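Local structure of rifin (Plasmodium falciparum, 7JZK) at residues A30-F39 against I112-A123. The protein is probably a variant surface antigen of the malaria parasite, whose V2 domain, the part in this structure, binds the LAIR1 ectodomain carried as an insert by an antibody. Sequence-based numbering, arbitrary orientation.
Sequences AIIGALKRYF and ITGAVTQLVEKA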
loop_
_atom_site.group_PDB
_atom_site.type_symbol
_atom_site.label_atom_id
_atom_site.label_comp_id
_atom_site.label_asym_id
_atom_site.label_seq_id
_atom_site.Cartn_x
_atom_site.Cartn_y
_atom_site.Cartn_z
ATOM N N ALA B 30 -13.135 -6.553 -20.574
ATOM C CA ALA B 30 -13.645 -7.201 -19.370
ATOM C C ALA B 30 -12.648 -7.107 -18.219
ATOM O O ALA B 30 -13.018 -6.770 -17.082
ATOM C CB ALA B 30 -13.994 -8.661 -19.665
ATOM N N ILE B 31 -11.370 -7.394 -18.486
ATOM C CA ILE B 31 -10.451 -7.334 -17.350
ATOM C C ILE B 31 -10.226 -5.895 -16.931
ATOM O O ILE B 31 -10.027 -5.614 -15.747
ATOM C CB ILE B 31 -9.100 -8.026 -17.599
ATOM C CG1 ILE B 31 -8.417 -8.289 -16.256
ATOM C CG2 ILE B 31 -8.189 -7.140 -18.397
ATOM C CD1 ILE B 31 -9.267 -9.041 -15.251
ATOM N N ILE B 32 -10.287 -4.957 -17.870
ATOM C CA ILE B 32 -10.020 -3.578 -17.507
ATOM C C ILE B 32 -11.147 -3.077 -16.635
ATOM O O ILE B 32 -10.917 -2.449 -15.597
ATOM C CB ILE B 32 -9.810 -2.693 -18.756
ATOM C CG1 ILE B 32 -8.437 -2.963 -19.385
ATOM C CG2 ILE B 32 -10.003 -1.205 -18.380
ATOM C CD1 ILE B 32 -8.332 -2.512 -20.864
ATOM N N GLY B 33 -12.386 -3.331 -17.043
ATOM C CA GLY B 33 -13.503 -2.950 -16.207
ATOM C C GLY B 33 -13.428 -3.563 -14.828
ATOM O O GLY B 33 -13.722 -2.897 -13.840
ATOM N N ALA B 34 -13.046 -4.843 -14.743
ATOM C CA ALA B 34 -12.988 -5.495 -13.437
ATOM C C ALA B 34 -11.931 -4.850 -12.526
ATOM O O ALA B 34 -12.193 -4.579 -11.345
ATOM C CB ALA B 34 -12.719 -6.992 -13.626
ATOM N N LEU B 35 -10.755 -4.525 -13.083
ATOM C CA LEU B 35 -9.701 -3.892 -12.293
ATOM C C LEU B 35 -10.072 -2.476 -11.893
ATOM O O LEU B 35 -9.823 -2.055 -10.754
ATOM C CB LEU B 35 -8.423 -3.841 -13.106
ATOM C CG LEU B 35 -7.902 -5.203 -13.489
ATOM C CD1 LEU B 35 -6.716 -4.947 -14.383
ATOM C CD2 LEU B 35 -7.545 -5.938 -12.220
ATOM N N LYS B 36 -10.723 -1.748 -12.798
ATOM C CA LYS B 36 -11.132 -0.383 -12.514
ATOM C C LYS B 36 -12.203 -0.350 -11.436
ATOM O O LYS B 36 -12.152 0.461 -10.514
ATOM C CB LYS B 36 -11.661 0.258 -13.802
ATOM C CG LYS B 36 -11.359 1.745 -13.998
ATOM C CD LYS B 36 -12.187 2.391 -15.112
ATOM C CE LYS B 36 -11.854 1.793 -16.449
ATOM N NZ LYS B 36 -10.409 1.475 -16.557
ATOM N N ARG B 37 -13.187 -1.227 -11.538
ATOM C CA ARG B 37 -14.285 -1.256 -10.587
ATOM C C ARG B 37 -13.856 -1.818 -9.237
ATOM O O ARG B 37 -14.466 -1.482 -8.215
ATOM C CB ARG B 37 -15.459 -2.024 -11.208
ATOM C CG ARG B 37 -16.080 -1.267 -12.424
ATOM C CD ARG B 37 -17.063 -2.110 -13.247
ATOM N NE ARG B 37 -18.190 -2.623 -12.466
ATOM C CZ ARG B 37 -18.805 -3.783 -12.705
ATOM N NH1 ARG B 37 -19.827 -4.156 -11.936
ATOM N NH2 ARG B 37 -18.393 -4.586 -13.692
ATOM N N TYR B 38 -12.834 -2.682 -9.196
ATOM C CA TYR B 38 -12.453 -3.268 -7.915
ATOM C C TYR B 38 -11.347 -2.489 -7.226
ATOM O O TYR B 38 -11.357 -2.365 -6.003
ATOM C CB TYR B 38 -11.987 -4.715 -8.100
ATOM C CG TYR B 38 -11.855 -5.491 -6.810
ATOM C CD1 TYR B 38 -10.715 -5.387 -6.022
ATOM C CD2 TYR B 38 -12.873 -6.319 -6.378
ATOM C CE1 TYR B 38 -10.597 -6.086 -4.835
ATOM C CE2 TYR B 38 -12.771 -7.027 -5.208
ATOM C CZ TYR B 38 -11.632 -6.907 -4.434
ATOM O OH TYR B 38 -11.520 -7.617 -3.259
ATOM N N PHE B 39 -10.391 -1.961 -7.985
ATOM C CA PHE B 39 -9.278 -1.211 -7.420
ATOM C C PHE B 39 -9.415 0.292 -7.612
ATOM O O PHE B 39 -8.646 1.040 -7.008
ATOM C CB PHE B 39 -7.955 -1.658 -8.039
ATOM C CG PHE B 39 -7.571 -3.056 -7.696
ATOM C CD1 PHE B 39 -6.928 -3.347 -6.509
ATOM C CD2 PHE B 39 -7.841 -4.092 -8.582
ATOM C CE1 PHE B 39 -6.574 -4.656 -6.197
ATOM C CE2 PHE B 39 -7.483 -5.400 -8.282
ATOM C CZ PHE B 39 -6.851 -5.681 -7.087
ATOM N N ILE B 112 -3.571 -9.409 -3.020
ATOM C CA ILE B 112 -3.830 -8.872 -4.339
ATOM C C ILE B 112 -3.917 -10.006 -5.345
ATOM O O ILE B 112 -4.760 -9.989 -6.231
ATOM C CB ILE B 112 -2.742 -7.859 -4.722
ATOM C CG1 ILE B 112 -2.799 -6.687 -3.763
ATOM C CG2 ILE B 112 -2.907 -7.401 -6.206
ATOM C CD1 ILE B 112 -1.607 -5.787 -3.851
ATOM N N THR B 113 -3.032 -10.998 -5.223
ATOM C CA THR B 113 -3.019 -12.149 -6.118
ATOM C C THR B 113 -4.340 -12.890 -6.037
ATOM O O THR B 113 -4.959 -13.181 -7.059
ATOM C CB THR B 113 -1.834 -13.064 -5.751
ATOM O OG1 THR B 113 -0.597 -12.367 -5.988
ATOM C CG2 THR B 113 -1.845 -14.378 -6.531
ATOM N N GLY B 114 -4.830 -13.140 -4.832
ATOM C CA GLY B 114 -6.120 -13.798 -4.722
ATOM C C GLY B 114 -7.238 -12.972 -5.332
ATOM O O GLY B 114 -8.116 -13.507 -6.023
ATOM N N ALA B 115 -7.192 -11.652 -5.132
ATOM C CA ALA B 115 -8.234 -10.801 -5.693
ATOM C C ALA B 115 -8.203 -10.840 -7.218
ATOM O O ALA B 115 -9.231 -11.054 -7.873
ATOM C CB ALA B 115 -8.069 -9.370 -5.183
ATOM N N VAL B 116 -7.012 -10.695 -7.797
ATOM C CA VAL B 116 -6.880 -10.697 -9.245
ATOM C C VAL B 116 -7.315 -12.032 -9.806
ATOM O O VAL B 116 -7.930 -12.099 -10.878
ATOM C CB VAL B 116 -5.423 -10.380 -9.612
ATOM C CG1 VAL B 116 -5.141 -10.756 -11.044
ATOM C CG2 VAL B 116 -5.138 -8.929 -9.364
ATOM N N THR B 117 -7.071 -13.108 -9.058
ATOM C CA THR B 117 -7.513 -14.418 -9.504
ATOM C C THR B 117 -9.023 -14.433 -9.641
ATOM O O THR B 117 -9.566 -14.812 -10.691
ATOM C CB THR B 117 -7.053 -15.496 -8.523
ATOM O OG1 THR B 117 -5.618 -15.597 -8.533
ATOM C CG2 THR B 117 -7.676 -16.840 -8.891
ATOM N N GLN B 118 -9.721 -13.948 -8.615
ATOM C CA GLN B 118 -11.173 -13.917 -8.731
ATOM C C GLN B 118 -11.620 -13.039 -9.895
ATOM O O GLN B 118 -12.530 -13.408 -10.647
ATOM C CB GLN B 118 -11.795 -13.414 -7.438
ATOM C CG GLN B 118 -11.258 -14.061 -6.182
ATOM C CD GLN B 118 -12.224 -15.070 -5.636
ATOM O OE1 GLN B 118 -12.804 -15.853 -6.395
ATOM N NE2 GLN B 118 -12.430 -15.051 -4.321
ATOM N N LEU B 119 -10.965 -11.894 -10.090
ATOM C CA LEU B 119 -11.430 -10.974 -11.125
ATOM C C LEU B 119 -11.251 -11.549 -12.530
ATOM O O LEU B 119 -12.132 -11.397 -13.384
ATOM C CB LEU B 119 -10.744 -9.611 -10.980
ATOM C CG LEU B 119 -11.283 -8.598 -9.953
ATOM C CD1 LEU B 119 -12.683 -8.204 -10.319
ATOM C CD2 LEU B 119 -11.299 -9.098 -8.532
ATOM N N VAL B 120 -10.131 -12.226 -12.790
ATOM C CA VAL B 120 -9.955 -12.810 -14.116
ATOM C C VAL B 120 -10.920 -13.966 -14.321
ATOM O O VAL B 120 -11.468 -14.149 -15.421
ATOM C CB VAL B 120 -8.495 -13.247 -14.340
ATOM C CG1 VAL B 120 -7.548 -12.135 -13.965
ATOM C CG2 VAL B 120 -8.171 -14.493 -13.547
ATOM N N GLU B 121 -11.190 -14.737 -13.262
ATOM C CA GLU B 121 -12.166 -15.798 -13.432
ATOM C C GLU B 121 -13.529 -15.208 -13.738
ATOM O O GLU B 121 -14.256 -15.733 -14.579
ATOM C CB GLU B 121 -12.225 -16.704 -12.208
ATOM C CG GLU B 121 -10.870 -17.278 -11.850
ATOM C CD GLU B 121 -10.142 -17.896 -13.032
ATOM O OE1 GLU B 121 -8.906 -17.716 -13.112
ATOM O OE2 GLU B 121 -10.789 -18.534 -13.888
ATOM N N LYS B 122 -13.866 -14.086 -13.105
ATOM C CA LYS B 122 -15.157 -13.453 -13.347
ATOM C C LYS B 122 -15.247 -12.885 -14.760
ATOM O O LYS B 122 -16.289 -12.998 -15.419
ATOM C CB LYS B 122 -15.389 -12.356 -12.299
ATOM C CG LYS B 122 -16.433 -11.297 -12.687
ATOM C CD LYS B 122 -15.809 -9.989 -13.211
ATOM C CE LYS B 122 -16.855 -9.085 -13.888
ATOM N NZ LYS B 122 -17.401 -9.635 -15.173
ATOM N N ALA B 123 -14.156 -12.312 -15.267
ATOM C CA ALA B 123 -14.192 -11.763 -16.617
ATOM C C ALA B 123 -14.384 -12.881 -17.647
ATOM O O ALA B 123 -15.292 -12.832 -18.498
ATOM C CB ALA B 123 -12.926 -10.932 -16.845
#
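L119 packs against A34 and Y38 and joins two helices by apolar contact alone. Its two methyls divide the work. CD1 sits against the CB of A34 at 3.5 Å. CD2 lies over one face of the Y38 ring, 4.1 Å from the ring centroid and 22° off the normal, a CH-pi contact displaced toward the rim. The L119 side chain stands nearly perpendicular to that of Y38. Y38 carries CG anti to its own backbone N (chi1 -168°), which turns one ring face to L119 CD2 and brings its CE1 within 4.2 Å of A115 CB.

At the A30 end, the CB atoms of A30 and A123 meet at 3.8 Å, and here the backbones come nearest, with the two CA atoms 5.4 Å apart. Next to this pair, I31 reaches across with its CD1, which touches V120 CG1 at 3.8 Å; I31 and V120 lie alongside one another with their tips in the same direction. At the opposite end, F39 offers the CZ end of its ring to I112, A115 and V116, with V116 CG2 4.3 Å from CZ. Within its own helix, Y38 CD1 sits over the centre of one F39 ring face.

No hydrogen bond crosses the interface. The R37 guanidinium and the K122 amine lie near each other but do not touch.

Helix 61-75 adds I64 and I68 beside V116 and I112, and helix 86-94 adds F88 and V91 around F39. The segments of helices 13-39 and 108-126 run in opposing directions but obliquely, at 139° between their short axes, which pass 9.1 Å apart. This is helix-helix packing in the buried core of the mainly helical RIFIN V2 domain.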